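Phytase (Debaryomyces castellii, PDB 2GFI) hydrolyses phytate (inositol hexakisphosphate) as a 3-phytase of the histidine acid phosphatase family, releasing inorganic phosphate. Local coordinates at residues C59-V64 and G149-T154; I142-K147 and R177-D182; L158-S163 and D187-N192; A373-E378 and Y390-A395; I397-C402 and N413-Y418. All blocks are in the same frame, centred on the assembly; numbering follows the deposited sequence. Where two conformers were deposited one is given.

Interaction 1 of 5, residues C59-V64 and G149-T154; sequences CTLEQV and GELFDT
Glu150 meets Leu61 from within the short 3-10 segment 149-151 that follows helix 133-148. Its CG stands between the backbone N and the carbonyl carbon (chi1 73°), and the extended chain brings the carboxylate up to Leu61 at a slant, where OE2 lies 3.6 Å from Leu61 CB. No direct hydrogen bond crosses here. Instead OE2 accepts from two waters, one of which also donates to Leu61 O while the other accepts from Leu61 N. An acidic side chain suits this exposed border, since one oxygen can hold both waters and so reach both polar backbone atoms of Leu61.

Leu151, next in the turn, supplies the apolar part. Its two methyls lie against successive parts of the strand backbone. CD2 sits 3.3 Å from Leu61 O and also touches Glu62 O. CD1 lies against Gln63 CA at 3.5 Å and extends to Val64 CG1. The Leu61 and Leu151 side chains cross at about a right angle. A branched leucine can thus cover four strand residues, Leu61 to Val64. Phe152 N closes the turn on Gly149 O. In the strand that Leu151 touches, Glu62 and Gln63 both face Lys379 of strand 374-382, the pairing of a classic beta bulge in the central sheet of this histidine phosphatase fold.

Interaction 2 of 5, residues I142-K147 and R177-D182; sequences IAFRTK and RGFMGD
Arg145 sets out with CG opposite the backbone N (chi1 171°), then bends at chi2 and chi3, which folds its chain over the ring of Phe179. The phenylalanine leaves its own helix in the same sense (chi1 179°) and reaches towards helix 133-148. Arg145 CB lies over the ring face, 4.1 Å from the centroid, in a CH-pi contact; NE stands above the same ring, displaced towards the rim and 3.4 Å from Phe179 CE2. The guanidinium plane is inclined 44° to the ring, so the two are not stacked flat. At the ring's edge, Phe179 CE1 approaches Phe144 CD2 at 3.8 Å.

Gly178 suits the place where the helices come closest, its CA only 4.4 Å from Ile142 CA: a CB here would clash with Ile142 N. Ile142 CG1 instead rests 3.4 Å from Gly178 O. Arg145 NH2 gives a weak hydrogen bond to Phe179 O and passes 3.6 Å from Met180 SD. Replacing Phe179 by an alanine would probably open a gap beside Phe144 and leave the Arg145 chain without the ring it lies across, less firmly fixed in its bent shape. Phe152 also packs on Arg145, and Pro124 of a second subunit reaches it. The contact thus mixes CH-pi packing on an aromatic face with a weak bond from NH2 to a backbone carbonyl, a combination that probably suits a buried arginine.

Interaction 3 of 5, residues L158-S163 and D187-N192; sequences LPVFTS and DTVKTN
The Phe161 ring carries the amide of Asn192 over one face, with ND2 3.3 Å from Phe161 CE1. The two side chains lie side by side, their ring and amide planes 34° apart, while Tyr443 and Tyr446 make edge-to-face contacts with the same ring. These groups sit on one side of a parallel strand pair, the two strands of the beta-alpha-beta unit formed by strand 158-163, helix 166-180 and strand 189-194. The strand segments run 23° from exactly parallel.

The backbone ladder is regular. Leu158 N donates to Thr188 O, Lys190 N to Leu158 O, and Val160 N to Lys190 O; further along, Asn192 N donates to Val160 O and Thr162 N to Asn192 O. Proline is tolerated at 159 because none of these bonds needs its nitrogen, and Pro159 CA instead contacts Lys190 O at 3.2 Å.

The opposite face, with Leu158, Val160, Val189 and Thr191, turns to helix 166-180. Beta-branched residues suit the extended chain: Val160 CG2 packs 3.6 Å from Val189 CG1, and farther on Thr162 CG2 meets Thr191 CG2 at 3.6 Å. Thr191 OG1 is engaged by Gln173 of that helix. Back on the aromatic side, Asn192 CG lies opposite the carbonyl carbon (chi1 -51°), and Asn192 ND2 adds a weak hydrogen bond to Val160 O at 3.2 Å.

Interaction 4 of 5, residues A373-E378 and Y390-A395; sequences ARTIIE and YVINDA
Ile376 and Val391 form the hydrogen-bonded pair at the centre of this contact, part of the antiparallel beta hairpin built from strands 374-382 and 385-392. Val391 N donates to Ile376 O at 2.7 Å, and Ile376 N returns a bond to Val391 O. At the end where a type I' turn, Ile392 to Ala395, leads from strand 385-392 to strand 395-397, Asn393 N gives Arg374 O an almost straight bond (178°). Asparagine and aspartate suit the turn, where Asn393 and Asp394 both have positive phi.

Apolar contacts fill the two non-hydrogen-bonded pairs. Ile392 CD1 lies 3.7 Å from Thr375 CG2, while the hydroxyl of Thr375 bonds to His340. Ile377 runs side by side with Tyr390, pointing the same way, and its CG1 touches Tyr390 CE1 at 3.4 Å. On the other face, Val391 CG2 packs 3.6 Å from Glu378 CD, whose carboxylate is held by Lys147, Arg389 and Tyr148.

Between the two segments, charges meet only loosely. Arg374 makes its salt bridge with Asp136 and a cation-pi contact with Tyr43, whereas Asp394 OD2 is hydrogen-bonded to Tyr43 OH. Arg374 NH1 and Asp394 OD2 stand 4.1 Å apart, the oxygen well out of the guanidinium plane and no N-H aimed at it.

Interaction 5 of 5, residues I397-C402 and N413-Y418; sequences IPIKKC and NDYNDY
Ile399 drives its two branches against two tyrosines about one helical turn apart. CG2 stands over the centre of the Tyr418 ring, 3.5 Å from the centroid and 15° off the normal, a CH-pi contact in which the methyl sits above the face. The other branch, ending in CD1, meets Tyr415 obliquely, 3.6 Å from Tyr415 CD1, the two side chains crossing at about a right angle. Both tyrosines have CG opposite the backbone N (chi1 -176° in Tyr415), which sends both rings from helix 412-423 towards the loop. A beta-branched isoleucine suits the place because its two arms diverge, one for each ring.

Ile399 opens a type II beta turn that ends at Cys402, closed by Cys402 N to Ile399 O at 2.8 Å. The turn is further tied down by the disulfide from Cys402 to Cys410 of strand 410-411. Tyrosine hydroxyls satisfy themselves elsewhere: Tyr418 OH hydrogen-bonds with Ile343 O, and Tyr415 OH with that of Tyr390. Putting an alanine at Tyr418 would probably bare the CG2 side of Ile399 and leave Ile343 O without its hydroxyl partner. In one of the two deposited conformers of Cys402, SG lies 3.5 Å from Asp414 CB, a contact that is therefore tentative.

Interactions 1, 2 and 3 form a continuous packed region: Val64 CG1 touches Phe144 CZ at 3.6 Å, and Met180 CG touches Val189 CG2 at 3.5 Å, so helices 133-148 and 166-180 lie against the sheet strands. Interaction 4 joins this region through the salt bridge from Lys147 NZ to Glu378 OE2 (2.6 Å), and interaction 5 is attached to interaction 4 alone, in part through Tyr390 OH and Tyr415 OH, 2.6 Å apart. Interactions 3 and 5 are the farthest apart, with centres about 30 Å from each other. Two contacts approach the predicted catalytic residues: the side chain of Ala373 is about 6 Å from that of Asp333, and that of Thr162 about 8 Å from that of His70.

Interaction 1 of 5, residues C59-V64 and G149-T154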
# COMPACT_ATOMS: atom_id res chain seq x y z
N CYS A 59 23.12 4.15 -21.53
CA CYS A 59 24.26 4.25 -20.63
C CYS A 59 24.68 2.87 -20.26
O CYS A 59 23.85 1.97 -20.13
CB CYS A 59 23.98 5.07 -19.37
SG CYS A 59 23.77 6.81 -19.73
N THR A 60 25.98 2.70 -20.14
CA THR A 60 26.55 1.42 -19.84
C THR A 60 27.35 1.54 -18.57
O THR A 60 28.20 2.44 -18.43
CB THR A 60 27.42 0.94 -21.02
OG1 THR A 60 26.57 0.83 -22.18
CG2 THR A 60 27.87 -0.53 -20.80
N LEU A 61 27.01 0.66 -17.62
CA LEU A 61 27.71 0.55 -16.36
C LEU A 61 29.21 0.33 -16.58
O LEU A 61 29.61 -0.56 -17.32
CB LEU A 61 27.15 -0.63 -15.54
CG LEU A 61 26.15 -0.26 -14.46
CD1 LEU A 61 25.61 -1.50 -13.87
CD2 LEU A 61 26.78 0.65 -13.40
N GLU A 62 30.01 1.11 -15.87
CA GLU A 62 31.46 0.94 -15.89
C GLU A 62 32.01 0.52 -14.55
O GLU A 62 32.93 -0.29 -14.50
CB GLU A 62 32.14 2.22 -16.34
CG GLU A 62 31.94 2.54 -17.81
CD GLU A 62 32.58 3.85 -18.15
OE1 GLU A 62 32.21 4.86 -17.54
OE2 GLU A 62 33.49 3.88 -19.00
N GLN A 63 31.44 1.05 -13.47
CA GLN A 63 31.93 0.78 -12.12
C GLN A 63 30.86 1.08 -11.07
O GLN A 63 29.99 1.93 -11.28
CB GLN A 63 33.18 1.62 -11.87
CG GLN A 63 33.97 1.30 -10.61
CD GLN A 63 35.09 2.27 -10.40
OE1 GLN A 63 35.79 2.63 -11.37
NE2 GLN A 63 35.26 2.74 -9.18
N VAL A 64 30.92 0.39 -9.94
CA VAL A 64 30.10 0.74 -8.80
C VAL A 64 30.93 0.60 -7.54
O VAL A 64 31.71 -0.33 -7.40
CB VAL A 64 28.80 -0.13 -8.73
CG1 VAL A 64 29.15 -1.64 -8.53
CG2 VAL A 64 27.81 0.43 -7.70
N GLY A 149 25.61 -6.72 -11.43
CA GLY A 149 26.33 -7.95 -11.73
C GLY A 149 26.89 -8.10 -13.14
O GLY A 149 27.78 -8.92 -13.35
N GLU A 150 26.39 -7.34 -14.12
CA GLU A 150 26.98 -7.35 -15.46
C GLU A 150 28.44 -6.90 -15.37
O GLU A 150 29.25 -7.22 -16.25
CB GLU A 150 26.24 -6.42 -16.42
CG GLU A 150 26.50 -4.94 -16.17
CD GLU A 150 25.46 -4.07 -16.84
OE1 GLU A 150 24.25 -4.20 -16.53
OE2 GLU A 150 25.85 -3.26 -17.71
N LEU A 151 28.76 -6.16 -14.30
CA LEU A 151 30.11 -5.63 -14.06
C LEU A 151 30.99 -6.69 -13.40
O LEU A 151 32.19 -6.48 -13.24
CB LEU A 151 30.05 -4.42 -13.12
CG LEU A 151 29.66 -3.04 -13.64
CD1 LEU A 151 29.88 -2.01 -12.53
CD2 LEU A 151 30.41 -2.66 -14.90
N PHE A 152 30.40 -7.80 -12.98
CA PHE A 152 31.15 -8.81 -12.28
C PHE A 152 31.57 -9.88 -13.28
O PHE A 152 30.73 -10.41 -14.02
CB PHE A 152 30.31 -9.42 -11.16
CG PHE A 152 31.03 -10.51 -10.35
CD1 PHE A 152 32.19 -10.22 -9.63
CD2 PHE A 152 30.51 -11.79 -10.27
CE1 PHE A 152 32.82 -11.21 -8.88
CE2 PHE A 152 31.12 -12.77 -9.52
CZ PHE A 152 32.28 -12.49 -8.83
N ASP A 153 32.87 -10.16 -13.29
CA ASP A 153 33.44 -11.25 -14.07
C ASP A 153 33.53 -12.47 -13.17
O ASP A 153 34.26 -12.43 -12.16
CB ASP A 153 34.84 -10.87 -14.55
CG ASP A 153 35.35 -11.78 -15.68
OD1 ASP A 153 35.06 -13.00 -15.67
OD2 ASP A 153 36.03 -11.34 -16.64
N THR A 154 32.83 -13.54 -13.51
CA THR A 154 32.83 -14.72 -12.64
C THR A 154 34.12 -15.55 -12.64
O THR A 154 34.24 -16.52 -11.87
CB THR A 154 31.60 -15.59 -12.91
OG1 THR A 154 31.49 -15.87 -14.31
CG2 THR A 154 30.31 -14.83 -12.57
O HOH W 1 28.47 -2.62 -18.18
O HOH W 2 24.76 -0.97 -18.16

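Interaction 2 of 5, residues I142-K147 and R177-D182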
# COMPACT_ATOMS: atom_id res chain seq x y z
N ILE A 142 21.83 -9.51 -2.87
CA ILE A 142 21.08 -10.05 -3.99
C ILE A 142 20.69 -8.97 -4.98
O ILE A 142 20.88 -9.11 -6.17
CB ILE A 142 19.79 -10.76 -3.49
CG1 ILE A 142 20.10 -11.97 -2.59
CG2 ILE A 142 18.85 -11.09 -4.65
CD1 ILE A 142 18.80 -12.67 -2.00
N ALA A 143 20.12 -7.88 -4.46
CA ALA A 143 19.61 -6.79 -5.25
C ALA A 143 20.75 -6.14 -5.98
O ALA A 143 20.61 -5.68 -7.12
CB ALA A 143 18.92 -5.75 -4.32
N PHE A 144 21.87 -6.06 -5.28
CA PHE A 144 23.03 -5.41 -5.80
C PHE A 144 23.57 -6.26 -6.96
O PHE A 144 23.94 -5.72 -7.98
CB PHE A 144 24.06 -5.23 -4.69
CG PHE A 144 25.18 -4.28 -5.04
CD1 PHE A 144 25.13 -2.93 -4.65
CD2 PHE A 144 26.33 -4.74 -5.72
CE1 PHE A 144 26.18 -2.06 -4.92
CE2 PHE A 144 27.39 -3.87 -5.98
CZ PHE A 144 27.30 -2.54 -5.58
N ARG A 145 23.64 -7.58 -6.80
CA ARG A 145 24.03 -8.42 -7.91
C ARG A 145 23.08 -8.24 -9.07
O ARG A 145 23.52 -8.09 -10.19
CB ARG A 145 24.11 -9.90 -7.54
CG ARG A 145 24.32 -10.80 -8.78
CD ARG A 145 25.66 -10.65 -9.55
NE ARG A 145 26.49 -11.58 -8.89
CZ ARG A 145 26.93 -12.73 -9.31
NH1 ARG A 145 26.82 -13.15 -10.56
NH2 ARG A 145 27.56 -13.44 -8.42
N THR A 146 21.77 -8.25 -8.79
CA THR A 146 20.78 -8.06 -9.85
C THR A 146 21.01 -6.78 -10.65
O THR A 146 20.96 -6.82 -11.84
CB THR A 146 19.34 -8.07 -9.31
OG1 THR A 146 19.03 -9.37 -8.82
CG2 THR A 146 18.36 -7.95 -10.46
N LYS A 147 21.31 -5.67 -9.97
CA LYS A 147 21.56 -4.40 -10.63
C LYS A 147 22.92 -4.28 -11.32
O LYS A 147 23.02 -3.78 -12.46
CB LYS A 147 21.41 -3.24 -9.63
CG LYS A 147 21.33 -1.90 -10.37
CD LYS A 147 20.97 -0.71 -9.50
CE LYS A 147 21.01 0.59 -10.31
NZ LYS A 147 20.78 1.80 -9.44
N ARG A 177 27.30 -12.98 0.41
CA ARG A 177 26.52 -14.18 0.19
C ARG A 177 25.27 -13.90 -0.62
O ARG A 177 24.88 -14.70 -1.48
CB ARG A 177 26.16 -14.84 1.50
CG ARG A 177 27.34 -15.50 2.18
CD ARG A 177 27.01 -15.99 3.58
NE ARG A 177 28.19 -16.50 4.25
CZ ARG A 177 28.61 -17.76 4.14
NH1 ARG A 177 27.95 -18.61 3.36
NH2 ARG A 177 29.70 -18.15 4.79
N GLY A 178 24.61 -12.78 -0.34
CA GLY A 178 23.47 -12.44 -1.16
C GLY A 178 23.95 -12.24 -2.59
O GLY A 178 23.30 -12.67 -3.55
N PHE A 179 25.10 -11.57 -2.73
CA PHE A 179 25.61 -11.15 -4.02
C PHE A 179 25.99 -12.35 -4.88
O PHE A 179 25.66 -12.40 -6.06
CB PHE A 179 26.79 -10.17 -3.84
CG PHE A 179 27.41 -9.71 -5.14
CD1 PHE A 179 27.04 -8.49 -5.71
CD2 PHE A 179 28.34 -10.50 -5.82
CE1 PHE A 179 27.60 -8.09 -6.93
CE2 PHE A 179 28.90 -10.11 -7.01
CZ PHE A 179 28.54 -8.90 -7.57
N MET A 180 26.63 -13.33 -4.25
CA MET A 180 27.26 -14.45 -4.94
C MET A 180 26.33 -15.62 -5.03
O MET A 180 26.58 -16.53 -5.82
CB MET A 180 28.52 -14.90 -4.19
CG MET A 180 29.69 -13.93 -4.29
SD MET A 180 30.15 -13.53 -5.99
CE MET A 180 30.91 -15.08 -6.51
N GLY A 181 25.27 -15.62 -4.22
CA GLY A 181 24.35 -16.74 -4.19
C GLY A 181 25.03 -18.09 -4.07
O GLY A 181 25.91 -18.25 -3.19
N ASP A 182 24.65 -19.06 -4.92
CA ASP A 182 25.25 -20.40 -4.79
C ASP A 182 26.70 -20.51 -5.31
O ASP A 182 27.30 -21.60 -5.30
CB ASP A 182 24.32 -21.50 -5.31
CG ASP A 182 24.10 -21.44 -6.84
OD1 ASP A 182 24.62 -20.51 -7.54
OD2 ASP A 182 23.38 -22.30 -7.42

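Interaction 3 of 5, residues L158-S163 and D187-N192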
# COMPACT_ATOMS: atom_id res chain seq x y z
N LEU A 158 35.67 -11.97 -6.05
CA LEU A 158 35.05 -10.75 -5.55
C LEU A 158 35.80 -10.34 -4.31
O LEU A 158 35.85 -11.11 -3.35
CB LEU A 158 33.57 -10.99 -5.22
CG LEU A 158 32.78 -9.79 -4.73
CD1 LEU A 158 32.51 -8.77 -5.88
CD2 LEU A 158 31.47 -10.29 -4.02
N PRO A 159 36.43 -9.17 -4.33
CA PRO A 159 37.03 -8.62 -3.12
C PRO A 159 35.96 -7.91 -2.27
O PRO A 159 34.98 -7.29 -2.78
CB PRO A 159 38.07 -7.63 -3.65
CG PRO A 159 37.53 -7.20 -4.98
CD PRO A 159 36.65 -8.30 -5.51
N VAL A 160 36.11 -8.01 -0.96
CA VAL A 160 35.18 -7.33 -0.07
C VAL A 160 36.08 -6.57 0.88
O VAL A 160 37.10 -7.06 1.27
CB VAL A 160 34.21 -8.35 0.61
CG1 VAL A 160 33.46 -7.72 1.73
CG2 VAL A 160 33.23 -8.94 -0.41
N PHE A 161 35.76 -5.33 1.18
CA PHE A 161 36.53 -4.58 2.13
C PHE A 161 35.59 -4.27 3.29
O PHE A 161 34.46 -3.76 3.09
CB PHE A 161 37.12 -3.32 1.48
CG PHE A 161 37.89 -3.63 0.22
CD1 PHE A 161 39.26 -3.81 0.25
CD2 PHE A 161 37.22 -3.81 -0.97
CE1 PHE A 161 39.96 -4.15 -0.89
CE2 PHE A 161 37.90 -4.16 -2.12
CZ PHE A 161 39.28 -4.32 -2.08
N THR A 162 36.03 -4.64 4.48
CA THR A 162 35.27 -4.43 5.67
C THR A 162 36.19 -4.06 6.82
O THR A 162 37.34 -4.46 6.82
CB THR A 162 34.48 -5.71 6.02
OG1 THR A 162 33.80 -5.49 7.25
CG2 THR A 162 35.40 -6.85 6.31
N SER A 163 35.69 -3.28 7.78
CA SER A 163 36.44 -3.07 9.01
C SER A 163 36.29 -4.31 9.88
O SER A 163 35.54 -5.22 9.56
CB SER A 163 36.00 -1.79 9.75
OG SER A 163 34.97 -2.10 10.69
N ASP A 187 36.84 -19.28 -2.08
CA ASP A 187 37.53 -19.04 -3.35
C ASP A 187 36.97 -17.91 -4.20
O ASP A 187 37.73 -17.20 -4.85
CB ASP A 187 37.60 -20.31 -4.18
CG ASP A 187 38.37 -21.41 -3.49
OD1 ASP A 187 39.40 -21.10 -2.82
OD2 ASP A 187 38.00 -22.62 -3.56
N THR A 188 35.65 -17.76 -4.23
CA THR A 188 35.07 -16.73 -5.10
C THR A 188 35.00 -15.35 -4.46
O THR A 188 34.84 -14.36 -5.17
CB THR A 188 33.71 -17.15 -5.64
OG1 THR A 188 32.81 -17.41 -4.55
CG2 THR A 188 33.85 -18.51 -6.40
N VAL A 189 35.18 -15.29 -3.15
CA VAL A 189 35.15 -14.01 -2.43
C VAL A 189 36.37 -13.93 -1.56
O VAL A 189 36.70 -14.89 -0.86
CB VAL A 189 33.87 -13.84 -1.52
CG1 VAL A 189 33.87 -12.47 -0.80
CG2 VAL A 189 32.58 -14.06 -2.32
N LYS A 190 37.06 -12.80 -1.61
CA LYS A 190 38.15 -12.61 -0.71
C LYS A 190 37.87 -11.36 0.09
O LYS A 190 37.73 -10.26 -0.48
CB LYS A 190 39.49 -12.56 -1.46
CG LYS A 190 39.95 -13.95 -2.09
CD LYS A 190 40.01 -15.13 -1.07
CE LYS A 190 40.69 -16.37 -1.65
NZ LYS A 190 40.99 -17.39 -0.54
N THR A 191 37.77 -11.52 1.40
CA THR A 191 37.46 -10.42 2.27
C THR A 191 38.73 -9.86 2.87
O THR A 191 39.53 -10.60 3.45
CB THR A 191 36.52 -10.88 3.38
OG1 THR A 191 35.28 -11.28 2.79
CG2 THR A 191 36.15 -9.71 4.29
N ASN A 192 38.86 -8.55 2.77
CA ASN A 192 39.95 -7.80 3.34
C ASN A 192 39.43 -7.06 4.54
O ASN A 192 38.57 -6.19 4.43
CB ASN A 192 40.51 -6.86 2.28
CG ASN A 192 40.82 -7.60 0.99
OD1 ASN A 192 41.69 -8.47 0.96
ND2 ASN A 192 40.04 -7.33 -0.05

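Interaction 4 of 5, residues A373-E378 and Y390-A395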
# COMPACT_ATOMS: atom_id res chain seq x y z
N ALA A 373 22.73 1.26 6.10
CA ALA A 373 23.02 2.37 5.18
C ALA A 373 23.85 1.93 3.98
O ALA A 373 24.77 1.13 4.11
CB ALA A 373 23.73 3.48 5.91
N ARG A 374 23.55 2.51 2.82
CA ARG A 374 24.25 2.19 1.61
C ARG A 374 24.54 3.48 0.87
O ARG A 374 23.64 4.24 0.51
CB ARG A 374 23.44 1.20 0.75
CG ARG A 374 21.97 1.58 0.51
CD ARG A 374 21.04 0.41 0.32
NE ARG A 374 20.92 -0.30 1.57
CZ ARG A 374 20.21 -1.41 1.77
NH1 ARG A 374 19.53 -1.98 0.77
NH2 ARG A 374 20.17 -1.93 2.99
N THR A 375 25.81 3.76 0.68
CA THR A 375 26.18 4.86 -0.17
C THR A 375 26.80 4.23 -1.40
O THR A 375 27.76 3.47 -1.31
CB THR A 375 27.16 5.79 0.58
OG1 THR A 375 26.38 6.70 1.39
CG2 THR A 375 27.98 6.68 -0.39
N ILE A 376 26.21 4.49 -2.54
CA ILE A 376 26.69 3.90 -3.78
C ILE A 376 27.10 5.00 -4.76
O ILE A 376 26.39 6.00 -4.92
CB ILE A 376 25.59 3.02 -4.38
CG1 ILE A 376 25.51 1.68 -3.63
CG2 ILE A 376 25.78 2.86 -5.89
CD1 ILE A 376 24.18 0.97 -3.87
N ILE A 377 28.28 4.83 -5.36
CA ILE A 377 28.68 5.56 -6.55
C ILE A 377 28.57 4.66 -7.77
O ILE A 377 29.15 3.59 -7.79
CB ILE A 377 30.11 6.08 -6.38
CG1 ILE A 377 30.20 6.86 -5.05
CG2 ILE A 377 30.51 6.94 -7.59
CD1 ILE A 377 31.60 7.21 -4.61
N GLU A 378 27.76 5.08 -8.74
CA GLU A 378 27.65 4.38 -10.02
C GLU A 378 28.44 5.19 -11.00
O GLU A 378 28.38 6.40 -10.96
CB GLU A 378 26.21 4.33 -10.55
CG GLU A 378 25.20 3.87 -9.54
CD GLU A 378 23.78 3.84 -10.06
OE1 GLU A 378 23.34 4.84 -10.68
OE2 GLU A 378 23.13 2.82 -9.82
N TYR A 390 25.75 9.52 -7.24
CA TYR A 390 25.54 8.91 -5.94
C TYR A 390 24.11 8.40 -5.76
O TYR A 390 23.16 9.09 -6.09
CB TYR A 390 25.80 9.95 -4.88
CG TYR A 390 27.25 10.16 -4.61
CD1 TYR A 390 27.90 9.43 -3.61
CD2 TYR A 390 27.99 11.09 -5.36
CE1 TYR A 390 29.23 9.63 -3.35
CE2 TYR A 390 29.35 11.29 -5.10
CZ TYR A 390 29.95 10.55 -4.11
OH TYR A 390 31.29 10.74 -3.85
N VAL A 391 23.98 7.19 -5.20
CA VAL A 391 22.71 6.65 -4.79
C VAL A 391 22.87 6.36 -3.29
O VAL A 391 23.59 5.43 -2.89
CB VAL A 391 22.33 5.37 -5.60
CG1 VAL A 391 20.86 5.06 -5.48
CG2 VAL A 391 22.69 5.53 -7.10
N ILE A 392 22.22 7.19 -2.46
CA ILE A 392 22.31 7.08 -1.02
C ILE A 392 21.00 6.48 -0.56
O ILE A 392 19.91 7.03 -0.81
CB ILE A 392 22.46 8.45 -0.42
CG1 ILE A 392 23.53 9.27 -1.15
CG2 ILE A 392 22.64 8.34 1.13
CD1 ILE A 392 24.88 8.53 -1.31
N ASN A 393 21.09 5.32 0.07
CA ASN A 393 19.90 4.62 0.56
C ASN A 393 18.78 4.61 -0.46
O ASN A 393 17.64 4.98 -0.18
CB ASN A 393 19.50 5.22 1.87
CG ASN A 393 20.62 5.19 2.81
OD1 ASN A 393 20.98 6.20 3.40
ND2 ASN A 393 21.24 4.04 2.91
N ASP A 394 19.17 4.19 -1.66
CA ASP A 394 18.27 3.92 -2.76
C ASP A 394 17.68 5.13 -3.44
O ASP A 394 16.69 4.99 -4.14
CB ASP A 394 17.18 2.95 -2.36
CG ASP A 394 17.70 1.61 -2.04
OD1 ASP A 394 18.44 1.07 -2.89
OD2 ASP A 394 17.40 1.00 -0.98
N ALA A 395 18.29 6.29 -3.25
CA ALA A 395 17.85 7.50 -3.91
C ALA A 395 19.03 8.13 -4.63
O ALA A 395 20.10 8.21 -4.05
CB ALA A 395 17.31 8.49 -2.88

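Interaction 5 of 5, residues I397-C402 and N413-Y418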
# COMPACT_ATOMS: atom_id res chain seq x y z
N ILE A 397 21.16 11.01 -5.38
CA ILE A 397 21.39 12.35 -4.84
C ILE A 397 22.36 13.08 -5.75
O ILE A 397 23.56 12.85 -5.65
CB ILE A 397 21.94 12.28 -3.39
CG1 ILE A 397 21.08 11.33 -2.51
CG2 ILE A 397 22.10 13.68 -2.79
CD1 ILE A 397 19.62 11.79 -2.22
N PRO A 398 21.86 13.92 -6.65
CA PRO A 398 22.74 14.63 -7.54
C PRO A 398 23.71 15.57 -6.79
O PRO A 398 23.39 16.09 -5.72
CB PRO A 398 21.78 15.42 -8.45
CG PRO A 398 20.48 14.63 -8.41
CD PRO A 398 20.43 14.23 -6.93
N ILE A 399 24.91 15.74 -7.36
CA ILE A 399 25.86 16.68 -6.83
C ILE A 399 25.44 18.04 -7.31
O ILE A 399 25.18 18.23 -8.48
CB ILE A 399 27.27 16.38 -7.34
CG1 ILE A 399 27.68 14.97 -6.96
CG2 ILE A 399 28.23 17.44 -6.82
CD1 ILE A 399 28.89 14.50 -7.69
N LYS A 400 25.35 18.98 -6.38
CA LYS A 400 25.02 20.34 -6.70
C LYS A 400 25.91 20.89 -7.82
O LYS A 400 27.16 20.92 -7.70
CB LYS A 400 25.15 21.19 -5.44
CG LYS A 400 24.66 22.61 -5.62
CD LYS A 400 24.95 23.40 -4.35
CE LYS A 400 24.84 24.88 -4.62
NZ LYS A 400 24.93 25.66 -3.35
N LYS A 401 25.26 21.33 -8.88
CA LYS A 401 25.91 21.95 -10.02
C LYS A 401 26.76 20.94 -10.77
O LYS A 401 27.51 21.34 -11.66
CB LYS A 401 26.78 23.13 -9.60
CG LYS A 401 26.02 24.21 -8.87
CD LYS A 401 26.83 25.53 -8.83
CE LYS A 401 26.17 26.55 -7.88
NZ LYS A 401 26.76 27.93 -8.03
N CYS A 402 26.68 19.67 -10.39
CA CYS A 402 27.23 18.63 -11.25
C CYS A 402 26.25 17.52 -11.52
O CYS A 402 26.48 16.38 -11.15
CB CYS A 402 28.49 17.99 -10.71
SG CYS A 402 29.47 17.51 -12.14
N ASN A 413 35.11 14.04 -15.60
CA ASN A 413 36.00 15.20 -15.67
C ASN A 413 35.61 16.28 -14.70
O ASN A 413 36.44 16.77 -13.96
CB ASN A 413 36.09 15.72 -17.12
CG ASN A 413 36.72 14.71 -18.06
OD1 ASN A 413 37.70 14.04 -17.69
ND2 ASN A 413 36.15 14.56 -19.24
N ASP A 414 34.33 16.63 -14.71
CA ASP A 414 33.74 17.54 -13.75
C ASP A 414 33.77 16.99 -12.33
O ASP A 414 33.99 17.73 -11.38
CB ASP A 414 32.30 17.83 -14.14
CG ASP A 414 32.20 18.64 -15.41
OD1 ASP A 414 33.10 19.48 -15.65
OD2 ASP A 414 31.25 18.50 -16.22
N TYR A 415 33.56 15.69 -12.19
CA TYR A 415 33.58 15.06 -10.87
C TYR A 415 34.96 15.19 -10.23
O TYR A 415 35.08 15.37 -9.02
CB TYR A 415 33.14 13.60 -10.90
CG TYR A 415 33.10 13.04 -9.48
CD1 TYR A 415 32.23 13.60 -8.52
CD2 TYR A 415 33.95 11.99 -9.08
CE1 TYR A 415 32.21 13.13 -7.22
CE2 TYR A 415 33.92 11.51 -7.78
CZ TYR A 415 33.05 12.08 -6.86
OH TYR A 415 33.01 11.62 -5.58
N ASN A 416 36.01 15.11 -11.07
CA ASN A 416 37.38 15.38 -10.64
C ASN A 416 37.57 16.76 -10.03
O ASN A 416 38.21 16.89 -9.00
CB ASN A 416 38.37 15.10 -11.77
CG ASN A 416 38.84 13.66 -11.77
OD1 ASN A 416 39.73 13.29 -11.01
ND2 ASN A 416 38.21 12.84 -12.59
N ASP A 417 36.98 17.77 -10.66
CA ASP A 417 37.05 19.15 -10.19
C ASP A 417 36.31 19.32 -8.85
O ASP A 417 36.80 20.02 -7.94
CB ASP A 417 36.43 20.11 -11.22
CG ASP A 417 37.21 20.19 -12.53
OD1 ASP A 417 38.39 19.75 -12.58
OD2 ASP A 417 36.72 20.69 -13.57
N TYR A 418 35.13 18.70 -8.77
CA TYR A 418 34.32 18.66 -7.56
C TYR A 418 35.11 18.02 -6.40
O TYR A 418 35.25 18.63 -5.32
CB TYR A 418 32.99 17.91 -7.81
CG TYR A 418 32.13 17.85 -6.56
CD1 TYR A 418 31.43 18.97 -6.14
CD2 TYR A 418 32.08 16.69 -5.77
CE1 TYR A 418 30.68 18.96 -4.99
CE2 TYR A 418 31.31 16.66 -4.63
CZ TYR A 418 30.61 17.81 -4.25
OH TYR A 418 29.85 17.86 -3.13